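Local coordinates for protein NAD nucleotidase (Haemophilus influenzae, PDB 3ZTV) that degrades NAD to adenosine and nicotinamide riboside in the periplasm, acting as a zinc-dependent pyrophosphatase and 5'-nucleotidase, at residues A[107-112]-A[171-176]; A[229-234]-A[247-252]; A[251-254]-A[258-261]. All coordinates share one frame; numbering follows the deposited sequence.

Contact 1: A[107-112]-A[171-176]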
loop_
_atom_site.group_PDB
_atom_site.type_symbol
_atom_site.label_atom_id
_atom_site.label_comp_id
_atom_site.label_asym_id
_atom_site.label_seq_id
_atom_site.Cartn_x
_atom_site.Cartn_y
_atom_site.Cartn_z
ATOM N N ALA A 107 -22.483 10.467 7.752
ATOM C CA ALA A 107 -23.823 9.892 7.862
ATOM C C ALA A 107 -23.963 8.671 6.949
ATOM O O ALA A 107 -25.044 8.381 6.432
ATOM C CB ALA A 107 -24.892 10.955 7.559
ATOM N N GLY A 108 -22.855 7.961 6.745
ATOM C CA GLY A 108 -22.873 6.747 5.950
ATOM C C GLY A 108 -23.009 6.987 4.463
ATOM O O GLY A 108 -23.030 8.131 4.009
ATOM N N ASN A 109 -23.097 5.910 3.691
ATOM C CA ASN A 109 -23.294 6.048 2.257
ATOM C C ASN A 109 -24.604 6.765 1.975
ATOM O O ASN A 109 -24.734 7.510 1.002
ATOM C CB ASN A 109 -23.312 4.680 1.580
ATOM C CG ASN A 109 -21.963 3.977 1.608
ATOM O OD1 ASN A 109 -20.985 4.471 2.161
ATOM N ND2 ASN A 109 -21.921 2.791 1.011
ATOM N N GLU A 110 -25.588 6.492 2.830
ATOM C CA GLU A 110 -26.908 7.096 2.737
ATOM C C GLU A 110 -26.824 8.624 2.807
ATOM O O GLU A 110 -27.419 9.333 1.993
ATOM C CB GLU A 110 -27.799 6.555 3.862
ATOM C CG GLU A 110 -28.098 5.051 3.785
ATOM C CD GLU A 110 -26.920 4.147 4.160
ATOM O OE1 GLU A 110 -25.964 4.596 4.839
ATOM O OE2 GLU A 110 -26.972 2.956 3.783
ATOM N N GLY A 111 -26.059 9.128 3.768
ATOM C CA GLY A 111 -25.884 10.561 3.901
ATOM C C GLY A 111 -25.152 11.174 2.718
ATOM O O GLY A 111 -25.486 12.271 2.275
ATOM N N LEU A 112 -24.149 10.477 2.186
ATOM C CA LEU A 112 -23.426 11.015 1.041
ATOM C C LEU A 112 -24.332 11.064 -0.184
ATOM O O LEU A 112 -24.307 12.023 -0.950
ATOM C CB LEU A 112 -22.156 10.209 0.751
ATOM C CG LEU A 112 -21.315 10.724 -0.421
ATOM C CD1 LEU A 112 -21.088 12.234 -0.325
ATOM C CD2 LEU A 112 -19.994 9.970 -0.498
ATOM N N GLY A 171 -19.626 2.921 4.095
ATOM C CA GLY A 171 -20.134 1.561 4.030
ATOM C C GLY A 171 -19.064 0.571 3.595
ATOM O O GLY A 171 -18.061 0.950 2.982
ATOM N N LYS A 172 -19.276 -0.708 3.888
ATOM C CA LYS A 172 -18.282 -1.738 3.590
ATOM C C LYS A 172 -18.083 -1.955 2.091
ATOM O O LYS A 172 -17.069 -2.515 1.670
ATOM C CB LYS A 172 -18.652 -3.063 4.274
ATOM C CG LYS A 172 -19.747 -3.872 3.571
ATOM C CD LYS A 172 -21.060 -3.113 3.496
ATOM C CE LYS A 172 -22.232 -4.016 3.115
ATOM N NZ LYS A 172 -22.146 -4.565 1.727
ATOM N N ASP A 173 -19.048 -1.526 1.284
ATOM C CA ASP A 173 -18.957 -1.696 -0.164
ATOM C C ASP A 173 -18.173 -0.574 -0.845
ATOM O O ASP A 173 -18.134 -0.501 -2.074
ATOM C CB ASP A 173 -20.339 -1.876 -0.808
ATOM C CG ASP A 173 -21.288 -0.721 -0.527
ATOM O OD1 ASP A 173 -20.830 0.434 -0.394
ATOM O OD2 ASP A 173 -22.514 -0.976 -0.453
ATOM N N VAL A 174 -17.578 0.300 -0.039
ATOM C CA VAL A 174 -16.674 1.336 -0.549
ATOM C C VAL A 174 -15.241 0.972 -0.185
ATOM O O VAL A 174 -14.916 0.830 0.987
ATOM C CB VAL A 174 -17.011 2.709 0.044
ATOM C CG1 VAL A 174 -16.064 3.768 -0.526
ATOM C CG2 VAL A 174 -18.457 3.059 -0.265
ATOM N N LYS A 175 -14.387 0.818 -1.197
ATOM C CA LYS A 175 -13.002 0.414 -0.983
ATOM C C LYS A 175 -12.048 1.606 -1.087
ATOM O O LYS A 175 -12.197 2.466 -1.962
ATOM C CB LYS A 175 -12.616 -0.686 -1.982
ATOM C CG LYS A 175 -12.953 -2.124 -1.538
ATOM C CD LYS A 175 -14.412 -2.311 -1.164
ATOM C CE LYS A 175 -14.726 -3.777 -0.844
ATOM N NZ LYS A 175 -14.719 -4.662 -2.058
ATOM N N PHE A 176 -11.080 1.647 -0.178
ATOM C CA PHE A 176 -10.105 2.740 -0.118
ATOM C C PHE A 176 -8.707 2.242 -0.470
ATOM O O PHE A 176 -8.330 1.130 -0.102
ATOM C CB PHE A 176 -10.061 3.332 1.295
ATOM C CG PHE A 176 -11.288 4.127 1.669
ATOM C CD1 PHE A 176 -12.478 3.492 2.015
ATOM C CD2 PHE A 176 -11.249 5.518 1.683
ATOM C CE1 PHE A 176 -13.605 4.237 2.361
ATOM C CE2 PHE A 176 -12.376 6.260 2.027
ATOM C CZ PHE A 176 -13.551 5.614 2.364
HETATM O O HOH W 1 -24.123 1.212 -0.276
#
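N109, near the start of helix 108-116, holds the turn at 171-174 with the two arms of its side-chain amide. Just before it comes G108, whose phi of 74° is a value that favours glycine. In N109 itself CG lies anti to the carbonyl carbon (chi1 -68°), which sends the amide outward from the helix toward G171. OD1 accepts the backbone N-H of G171 at 2.8 Å, a nearly straight bond whose donor nevertheless sits well above the carbonyl plane. The other arm does more than one job. ND2 makes a weak, strongly bent bond to D173 OD1 at 3.0 Å, and it also donates to a water 3.0 Å away. That water in turn donates to D173 OD2 at 2.7 Å, so the carboxylate is met both directly and through solvent, with its plane 27° from that of the amide. Both segments belong to the calcineurin-like phosphoesterase domain, and what N109 grips is a type I beta turn, closed by V174 N to G171 O at 3.1 Å, that leads into the short strand 174-176. D173 has a stronger partner for OD1 in S134 OG, which helps to fix the carboxylate before N109. V174 adds a methyl: CG2 comes within 3.7 Å of N109 ND2 while the side chain also packs on V128 of the paired strand 128-130. The side chain of V174 is about 12 Å from that of the zinc ligand N102. Beyond the turn, K175 forms a salt bridge with D131.

Contact 2: A[229-234]-A[247-252]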
loop_
_atom_site.group_PDB
_atom_site.type_symbol
_atom_site.label_atom_id
_atom_site.label_comp_id
_atom_site.label_asym_id
_atom_site.label_seq_id
_atom_site.Cartn_x
_atom_site.Cartn_y
_atom_site.Cartn_z
ATOM N N TYR A 229 -5.450 24.551 7.114
ATOM C CA TYR A 229 -4.362 25.525 7.262
ATOM C C TYR A 229 -4.563 26.760 6.404
ATOM O O TYR A 229 -4.871 26.660 5.201
ATOM C CB TYR A 229 -3.021 24.912 6.864
ATOM C CG TYR A 229 -2.481 23.827 7.767
ATOM C CD1 TYR A 229 -2.973 23.627 9.052
ATOM C CD2 TYR A 229 -1.453 23.001 7.325
ATOM C CE1 TYR A 229 -2.448 22.625 9.868
ATOM C CE2 TYR A 229 -0.920 22.013 8.131
ATOM C CZ TYR A 229 -1.425 21.822 9.393
ATOM O OH TYR A 229 -0.901 20.824 10.190
ATOM N N LEU A 230 -4.353 27.927 7.019
ATOM C CA LEU A 230 -4.242 29.174 6.260
ATOM C C LEU A 230 -2.849 29.235 5.624
ATOM O O LEU A 230 -1.834 29.307 6.329
ATOM C CB LEU A 230 -4.470 30.400 7.164
ATOM C CG LEU A 230 -4.312 31.773 6.500
ATOM C CD1 LEU A 230 -5.274 31.990 5.337
ATOM C CD2 LEU A 230 -4.462 32.899 7.528
ATOM N N TYR A 231 -2.802 29.179 4.295
ATOM C CA TYR A 231 -1.567 29.462 3.557
ATOM C C TYR A 231 -1.684 30.944 3.219
ATOM O O TYR A 231 -2.652 31.377 2.602
ATOM C CB TYR A 231 -1.470 28.619 2.275
ATOM C CG TYR A 231 -1.083 27.148 2.416
ATOM C CD1 TYR A 231 -1.806 26.288 3.239
ATOM C CD2 TYR A 231 -0.010 26.619 1.700
ATOM C CE1 TYR A 231 -1.483 24.946 3.339
ATOM C CE2 TYR A 231 0.318 25.273 1.788
ATOM C CZ TYR A 231 -0.415 24.449 2.615
ATOM O OH TYR A 231 -0.076 23.112 2.686
ATOM N N GLY A 232 -0.685 31.720 3.624
ATOM C CA GLY A 232 -0.804 33.165 3.556
ATOM C C GLY A 232 0.422 33.887 3.026
ATOM O O GLY A 232 1.185 33.365 2.200
ATOM N N ASN A 233 0.607 35.114 3.511
ATOM C CA ASN A 233 1.677 35.989 3.046
ATOM C C ASN A 233 1.894 37.076 4.083
ATOM O O ASN A 233 1.260 37.077 5.139
ATOM C CB ASN A 233 1.310 36.598 1.695
ATOM C CG ASN A 233 -0.015 37.353 1.731
ATOM O OD1 ASN A 233 -0.426 37.876 2.773
ATOM N ND2 ASN A 233 -0.677 37.430 0.587
ATOM N N ASP A 234 2.810 37.991 3.791
ATOM C CA ASP A 234 3.150 39.036 4.753
ATOM C C ASP A 234 1.965 39.909 5.152
ATOM O O ASP A 234 1.852 40.290 6.312
ATOM C CB ASP A 234 4.319 39.887 4.248
ATOM C CG ASP A 234 5.631 39.128 4.253
ATOM O OD1 ASP A 234 5.739 38.120 4.990
ATOM O OD2 ASP A 234 6.551 39.539 3.517
ATOM N N TYR A 247 1.627 30.972 0.687
ATOM C CA TYR A 247 0.762 30.586 -0.417
ATOM C C TYR A 247 1.493 30.790 -1.751
ATOM O O TYR A 247 1.780 31.927 -2.112
ATOM C CB TYR A 247 -0.522 31.446 -0.396
ATOM C CG TYR A 247 -1.530 31.002 -1.429
ATOM C CD1 TYR A 247 -1.478 31.494 -2.727
ATOM C CD2 TYR A 247 -2.512 30.061 -1.119
ATOM C CE1 TYR A 247 -2.360 31.056 -3.699
ATOM C CE2 TYR A 247 -3.409 29.633 -2.072
ATOM C CZ TYR A 247 -3.319 30.119 -3.369
ATOM O OH TYR A 247 -4.188 29.699 -4.348
ATOM N N PRO A 248 1.839 29.711 -2.478
ATOM C CA PRO A 248 1.801 28.277 -2.192
ATOM C C PRO A 248 3.160 27.813 -1.676
ATOM O O PRO A 248 4.122 28.582 -1.700
ATOM C CB PRO A 248 1.580 27.682 -3.585
ATOM C CG PRO A 248 2.469 28.552 -4.451
ATOM C CD PRO A 248 2.301 29.951 -3.866
ATOM N N LEU A 249 3.235 26.568 -1.220
ATOM C CA LEU A 249 4.499 25.876 -1.004
ATOM C C LEU A 249 5.023 25.309 -2.320
ATOM O O LEU A 249 4.247 25.021 -3.235
ATOM C CB LEU A 249 4.317 24.730 -0.008
ATOM C CG LEU A 249 4.055 25.148 1.438
ATOM C CD1 LEU A 249 3.749 23.912 2.276
ATOM C CD2 LEU A 249 5.254 25.916 1.987
ATOM N N GLU A 250 6.343 25.164 -2.407
ATOM C CA GLU A 250 6.994 24.615 -3.597
ATOM C C GLU A 250 8.013 23.550 -3.215
ATOM O O GLU A 250 8.804 23.750 -2.300
ATOM C CB GLU A 250 7.704 25.719 -4.398
ATOM C CG GLU A 250 8.397 25.200 -5.652
ATOM C CD GLU A 250 9.149 26.269 -6.435
ATOM O OE1 GLU A 250 8.944 27.480 -6.201
ATOM O OE2 GLU A 250 9.951 25.877 -7.309
ATOM N N PHE A 251 7.989 22.431 -3.934
ATOM C CA PHE A 251 8.919 21.324 -3.745
ATOM C C PHE A 251 9.498 20.894 -5.082
ATOM O O PHE A 251 9.077 21.382 -6.129
ATOM C CB PHE A 251 8.196 20.148 -3.067
ATOM C CG PHE A 251 7.597 20.516 -1.745
ATOM C CD1 PHE A 251 8.362 20.465 -0.594
ATOM C CD2 PHE A 251 6.281 20.962 -1.656
ATOM C CE1 PHE A 251 7.830 20.843 0.627
ATOM C CE2 PHE A 251 5.747 21.350 -0.436
ATOM C CZ PHE A 251 6.521 21.286 0.706
ATOM N N LYS A 252 10.482 19.999 -5.031
ATOM C CA LYS A 252 10.903 19.232 -6.199
ATOM C C LYS A 252 10.479 17.778 -6.024
ATOM O O LYS A 252 10.650 17.201 -4.942
ATOM C CB LYS A 252 12.428 19.269 -6.369
ATOM C CG LYS A 252 12.990 20.493 -7.080
ATOM C CD LYS A 252 14.509 20.351 -7.272
ATOM C CE LYS A 252 15.123 21.558 -7.971
ATOM N NZ LYS A 252 14.716 21.652 -9.396
#
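Y247 donates its backbone N-H to G232 O at 2.9 Å, with the CA atoms of Y231 and Y247 coming within 4.7 Å of each other. Next to this bond the CB methylene of Y231 abuts the edge of the Y247 ring, near the ring plane and 3.8 Å from CD2. Y247 has CG anti to its own backbone nitrogen (chi1 -174°), and its ring runs off toward K289 and P291. A cis peptide bond to P248 follows, and the chain goes on into strand 249-252, the edge of the six-stranded mixed sheet in this chain; one backbone bond and apolar packing thus join strand 230-232 to the run that enters that edge. There L249 turns its isobutyl group back to the far end of the Y231 ring: CD1 touches CE2 at 3.7 Å, and the two side chains cross at about a right angle. The phenol of Y231 is held at its tip, where OH is hydrogen-bonded to S206 OG, and its ring also meets that of Y245, the planes at about 55°. On the 229-234 side, N233 occupies the N-cap of helix 234-238, its OD1 taking the N-H of L236. Backbone hydrogen bonds of L230 with I244 and of G232 with Y245 tie strand 230-232 to the 243-245 region, strand 258-263 lies beside Y231 through E263, and helix 206-215 packs against L249 through I210.

Contact 3: A[251-254]-A[258-261]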
loop_
_atom_site.group_PDB
_atom_site.type_symbol
_atom_site.label_atom_id
_atom_site.label_comp_id
_atom_site.label_asym_id
_atom_site.label_seq_id
_atom_site.Cartn_x
_atom_site.Cartn_y
_atom_site.Cartn_z
ATOM N N PHE A 251 7.989 22.431 -3.934
ATOM C CA PHE A 251 8.919 21.324 -3.745
ATOM C C PHE A 251 9.498 20.894 -5.082
ATOM O O PHE A 251 9.077 21.382 -6.129
ATOM C CB PHE A 251 8.196 20.148 -3.067
ATOM C CG PHE A 251 7.597 20.516 -1.745
ATOM C CD1 PHE A 251 8.362 20.465 -0.594
ATOM C CD2 PHE A 251 6.281 20.962 -1.656
ATOM C CE1 PHE A 251 7.830 20.843 0.627
ATOM C CE2 PHE A 251 5.747 21.350 -0.436
ATOM C CZ PHE A 251 6.521 21.286 0.706
ATOM N N LYS A 252 10.482 19.999 -5.031
ATOM C CA LYS A 252 10.903 19.232 -6.199
ATOM C C LYS A 252 10.479 17.778 -6.024
ATOM O O LYS A 252 10.650 17.201 -4.942
ATOM C CB LYS A 252 12.428 19.269 -6.369
ATOM C CG LYS A 252 12.990 20.493 -7.080
ATOM C CD LYS A 252 14.509 20.351 -7.272
ATOM C CE LYS A 252 15.123 21.558 -7.971
ATOM N NZ LYS A 252 14.716 21.652 -9.396
ATOM N N ASN A 253 9.945 17.184 -7.077
ATOM C CA ASN A 253 9.658 15.761 -7.041
ATOM C C ASN A 253 10.948 14.967 -7.319
ATOM O O ASN A 253 12.002 15.569 -7.577
ATOM C CB ASN A 253 8.490 15.415 -7.979
ATOM C CG ASN A 253 8.816 15.605 -9.459
ATOM O OD1 ASN A 253 9.987 15.674 -9.855
ATOM N ND2 ASN A 253 7.775 15.676 -10.286
ATOM N N PRO A 254 10.898 13.625 -7.241
ATOM C CA PRO A 254 12.134 12.851 -7.432
ATOM C C PRO A 254 12.796 13.112 -8.785
ATOM O O PRO A 254 14.028 12.997 -8.897
ATOM C CB PRO A 254 11.651 11.402 -7.305
ATOM C CG PRO A 254 10.479 11.512 -6.330
ATOM C CD PRO A 254 9.792 12.798 -6.728
ATOM N N PRO A 258 9.279 21.006 -10.460
ATOM C CA PRO A 258 8.581 21.714 -9.375
ATOM C C PRO A 258 7.175 21.173 -9.142
ATOM O O PRO A 258 6.512 20.742 -10.086
ATOM C CB PRO A 258 8.522 23.171 -9.860
ATOM C CG PRO A 258 8.709 23.107 -11.347
ATOM C CD PRO A 258 9.506 21.857 -11.644
ATOM N N VAL A 259 6.756 21.177 -7.879
ATOM C CA VAL A 259 5.393 20.835 -7.486
ATOM C C VAL A 259 4.916 21.917 -6.522
ATOM O O VAL A 259 5.636 22.272 -5.579
ATOM C CB VAL A 259 5.327 19.472 -6.753
ATOM C CG1 VAL A 259 3.860 19.073 -6.487
ATOM C CG2 VAL A 259 6.060 18.355 -7.530
ATOM N N PHE A 260 3.697 22.405 -6.728
ATOM C CA PHE A 260 3.126 23.438 -5.857
ATOM C C PHE A 260 1.977 22.860 -5.038
ATOM O O PHE A 260 1.191 22.068 -5.554
ATOM C CB PHE A 260 2.684 24.634 -6.698
ATOM C CG PHE A 260 3.821 25.267 -7.438
ATOM C CD1 PHE A 260 4.645 26.179 -6.798
ATOM C CD2 PHE A 260 4.121 24.900 -8.740
ATOM C CE1 PHE A 260 5.736 26.747 -7.455
ATOM C CE2 PHE A 260 5.213 25.469 -9.408
ATOM C CZ PHE A 260 6.012 26.390 -8.764
ATOM N N VAL A 261 1.915 23.230 -3.762
ATOM C CA VAL A 261 0.906 22.710 -2.833
ATOM C C VAL A 261 0.275 23.878 -2.087
ATOM O O VAL A 261 0.983 24.757 -1.581
ATOM C CB VAL A 261 1.571 21.780 -1.790
ATOM C CG1 VAL A 261 0.550 21.264 -0.773
ATOM C CG2 VAL A 261 2.313 20.629 -2.473
#
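F251 and V259 face each other as an antiparallel hydrogen-bonded pair in the beta hairpin of strands 249-252 and 258-263, which ends the six-stranded mixed sheet, with 249-252 as its outermost strand in this chain. Two backbone bonds of 2.9 Å join them, F251 N to V259 O and V259 N to F251 O. Backbone hydrogen bonds of F260 with D220 and I222 continue the sheet to strand 221-224. F251 O has a further neighbour: P258, which pairs with K252 in the adjacent non-hydrogen-bonded position, directs its CA-H at this oxygen, with CA 3.3 Å away. Polar groups close the hairpin end: K252 NZ bonds to G256 O, and N253 OD1 accepts the N-H of E257, inside the connection between the strands. Apolar contacts lie on the sheet face that carries F251, V259 and V261. With CG of F251 anti to the carbonyl carbon (chi1 -58°), its ring passes obliquely by V261, CE2 lying 4.1 Å from CG2. Helix 206-215 packs on this same face, I210, A213 and Q214 meeting F251, and A213 also touching V259. At the turn end V259 extends its CG2 methyl to N253, 3.8 Å from CB.

Overall arrangement
Contacts 2 and 3 form one continuous piece of structure: they share F251 and K252, their centres are 12 Å apart, and L249 N probably bonds to V261 O at 2.9 Å across the hairpin. Contact 1 stands apart within the chain, about 33 Å between centres and about 20 Å between nearest atoms from either. Across the dimer, however, segments 171-176 and 251-254 touch, K175 of one subunit packing on P254 of the second subunit. The dinuclear zinc site lies closer to contacts 1 and 2: the Y231 side chain is about 13 Å from a bound zinc ion, whereas contact 3 is remote from the annotated sites.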